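Side-chain contact in MazG-related protein (Thermotoga maritima, PDB 2YXH), which binds magnesium ions and probably hydrolyses nucleoside triphosphates to monophosphates and pyrophosphate: residues I9-S12 with L13-P17. The protein carries 1 engineered substitution. Numbering follows the deposited sequence.
Sequences IERS and LRKCP
Glu10 and Arg14, one turn apart on helix 2-15, meet through a long salt bridge, with Glu10 OE2 3.7 Å from Arg14 NE. The carboxylate is nearly coplanar with the guanidinium, 13° between the planes, and approaches it at the edge. Glu10 CG stands anti to its backbone N (chi1 173°) and the chain bends at chi2, which turns OE2 back over the aliphatic part of Arg14, 3.4 Å from Arg14 CG. The bend of Arg14 at chi3 then carries its guanidinium toward Arg11, where Arg14 NH2 lies 4.0 Å from Arg11 CG. The two guanidinium planes are 62° apart, and Arg11 NH1 comes within 4.4 Å of Arg14 NH2, a closeness of like charges that is probably eased by Glu10 on one partner and by the carbonyl of Leu94 of the second subunit, which accepts a hydrogen bond from Arg11 NH1, on the other.

The backbone bonds run i to i+4, Leu13 N to Ile9 O and Arg14 N to Glu10 O. They belong to the C-terminal end of helix 2-15, which lies against helix 47-72 of the MazG helical fold: Ile9 packs on Tyr59, Leu63 and Ala66, about 8 Å from the side chain of the magnesium ligand Asp60. Cys16 N gives Ser12 O a further hydrogen bond at 3.2 Å, from above the carbonyl plane. Cys16 itself occupies the N-cap position of the next short helix, its side chain capping a backbone N there.

The methylenes of Lys15 lie against the carbonyl oxygen of Arg11, with Lys15 CB and CG each 3.3 Å from Arg11 O. As for the polar ends, Lys15 NZ is hydrogen-bonded to Trp96 O of the second subunit, and Ser12 OG is hydrogen-bonded to Ile8 O, one turn back.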
ATOM      1  N   ILE A   9      -4.295  -0.341 -12.264  1.00 33.35           N
ATOM      2  CA  ILE A   9      -4.716  -1.538 -11.629  1.00 31.78           C
ATOM      3  C   ILE A   9      -6.034  -1.961 -12.320  1.00 31.77           C
ATOM      4  O   ILE A   9      -6.163  -3.101 -12.694  1.00 29.09           O
ATOM      5  CB  ILE A   9      -4.940  -1.289 -10.104  1.00 32.31           C
ATOM      6  CG1 ILE A   9      -3.709  -0.761  -9.370  1.00 29.37           C
ATOM      7  CG2 ILE A   9      -5.545  -2.475  -9.429  1.00 32.30           C
ATOM      8  CD1 ILE A   9      -2.709  -1.757  -9.105  1.00 36.01           C
ATOM      9  N   GLU A  10      -7.000  -1.047 -12.576  1.00 34.30           N
ATOM     10  CA  GLU A  10      -8.243  -1.557 -13.265  1.00 33.73           C
ATOM     11  C   GLU A  10      -7.924  -2.203 -14.624  1.00 33.00           C
ATOM     12  O   GLU A  10      -8.481  -3.294 -14.983  1.00 34.10           O
ATOM     13  CB  GLU A  10      -9.407  -0.558 -13.408  1.00 34.48           C
ATOM     14  CG  GLU A  10     -10.577  -1.191 -14.316  1.00 38.17           C
ATOM     15  CD  GLU A  10     -11.484  -2.360 -13.656  1.00 47.24           C
ATOM     16  OE1 GLU A  10     -11.516  -2.461 -12.384  1.00 55.99           O
ATOM     17  OE2 GLU A  10     -12.178  -3.155 -14.409  1.00 45.68           O
ATOM     18  N   ARG A  11      -7.007  -1.567 -15.367  1.00 31.83           N
ATOM     19  CA  ARG A  11      -6.679  -2.036 -16.710  1.00 30.47           C
ATOM     20  C   ARG A  11      -6.019  -3.409 -16.592  1.00 30.98           C
ATOM     21  O   ARG A  11      -6.210  -4.242 -17.437  1.00 32.15           O
ATOM     22  CB  ARG A  11      -5.706  -1.081 -17.398  1.00 32.12           C
ATOM     23  CG  ARG A  11      -6.401   0.154 -17.948  1.00 30.75           C
ATOM     24  CD  ARG A  11      -5.359   1.134 -18.434  1.00 33.79           C
ATOM     25  NE  ARG A  11      -6.043   2.291 -18.963  1.00 37.69           N
ATOM     26  CZ  ARG A  11      -6.668   2.280 -20.134  1.00 40.05           C
ATOM     27  NH1 ARG A  11      -6.625   1.195 -20.909  1.00 34.26           N
ATOM     28  NH2 ARG A  11      -7.332   3.368 -20.517  1.00 42.86           N
ATOM     29  N   SER A  12      -5.262  -3.614 -15.547  1.00 27.83           N
ATOM     30  CA  SER A  12      -4.611  -4.949 -15.350  1.00 28.88           C
ATOM     31  C   SER A  12      -5.588  -6.093 -15.021  1.00 30.55           C
ATOM     32  O   SER A  12      -5.356  -7.260 -15.374  1.00 32.07           O
ATOM     33  CB  SER A  12      -3.679  -4.829 -14.167  1.00 26.69           C
ATOM     34  OG  SER A  12      -2.572  -3.955 -14.411  1.00 28.30           O
ATOM     35  N   LEU A  13      -6.627  -5.777 -14.255  1.00 31.72           N
ATOM     36  CA  LEU A  13      -7.650  -6.766 -13.941  1.00 32.29           C
ATOM     37  C   LEU A  13      -8.292  -7.171 -15.248  1.00 34.30           C
ATOM     38  O   LEU A  13      -8.512  -8.364 -15.489  1.00 34.07           O
ATOM     39  CB  LEU A  13      -8.698  -6.183 -12.981  1.00 31.37           C
ATOM     40  CG  LEU A  13      -8.149  -6.194 -11.549  1.00 32.82           C
ATOM     41  CD1 LEU A  13      -9.035  -5.346 -10.596  1.00 30.45           C
ATOM     42  CD2 LEU A  13      -7.807  -7.635 -11.053  1.00 23.53           C
ATOM     43  N   ARG A  14      -8.532  -6.168 -16.105  1.00 35.75           N
ATOM     44  CA  ARG A  14      -9.254  -6.394 -17.308  1.00 38.04           C
ATOM     45  C   ARG A  14      -8.491  -6.996 -18.441  1.00 37.98           C
ATOM     46  O   ARG A  14      -9.119  -7.590 -19.330  1.00 37.73           O
ATOM     47  CB  ARG A  14      -9.909  -5.138 -17.779  1.00 38.73           C
ATOM     48  CG  ARG A  14     -11.313  -4.994 -17.189  1.00 45.70           C
ATOM     49  CD  ARG A  14     -12.055  -3.791 -17.846  1.00 53.79           C
ATOM     50  NE  ARG A  14     -11.263  -2.535 -17.981  1.00 57.42           N
ATOM     51  CZ  ARG A  14     -10.788  -2.000 -19.131  1.00 58.60           C
ATOM     52  NH1 ARG A  14     -10.972  -2.615 -20.340  1.00 54.01           N
ATOM     53  NH2 ARG A  14     -10.107  -0.830 -19.058  1.00 54.43           N
ATOM     54  N   LYS A  15      -7.159  -6.887 -18.432  1.00 37.03           N
ATOM     55  CA  LYS A  15      -6.442  -7.127 -19.674  1.00 36.07           C
ATOM     56  C   LYS A  15      -5.220  -7.973 -19.521  1.00 35.19           C
ATOM     57  O   LYS A  15      -4.803  -8.636 -20.450  1.00 35.64           O
ATOM     58  CB  LYS A  15      -5.982  -5.831 -20.304  1.00 36.10           C
ATOM     59  CG  LYS A  15      -7.087  -4.782 -20.569  1.00 39.20           C
ATOM     60  CD  LYS A  15      -6.330  -3.612 -21.166  1.00 43.73           C
ATOM     61  CE  LYS A  15      -7.141  -2.789 -22.160  1.00 45.87           C
ATOM     62  NZ  LYS A  15      -7.594  -3.618 -23.302  1.00 48.08           N
ATOM     63  N   CYS A  16      -4.589  -7.876 -18.378  1.00 35.08           N
ATOM     64  CA  CYS A  16      -3.295  -8.531 -18.153  1.00 34.52           C
ATOM     65  C   CYS A  16      -3.232 -10.056 -17.915  1.00 35.69           C
ATOM     66  O   CYS A  16      -3.670 -10.582 -16.874  1.00 35.51           O
ATOM     67  CB  CYS A  16      -2.562  -7.779 -17.051  1.00 34.11           C
ATOM     68  SG  CYS A  16      -0.923  -8.398 -16.945  1.00 32.64           S
ATOM     69  N   PRO A  17      -2.599 -10.780 -18.854  1.00 36.14           N
ATOM     70  CA  PRO A  17      -2.534 -12.262 -18.745  1.00 34.49           C
ATOM     71  C   PRO A  17      -1.537 -12.784 -17.656  1.00 34.92           C
ATOM     72  O   PRO A  17      -1.674 -13.881 -17.150  1.00 34.74           O
ATOM     73  CB  PRO A  17      -2.118 -12.684 -20.177  1.00 33.00           C
ATOM     74  CG  PRO A  17      -1.225 -11.525 -20.639  1.00 33.74           C
ATOM     75  CD  PRO A  17      -2.001 -10.283 -20.118  1.00 36.09           C
TER
HETATM   76  O   HOH W   1      -5.706  -9.963 -15.471  1.00 34.34           O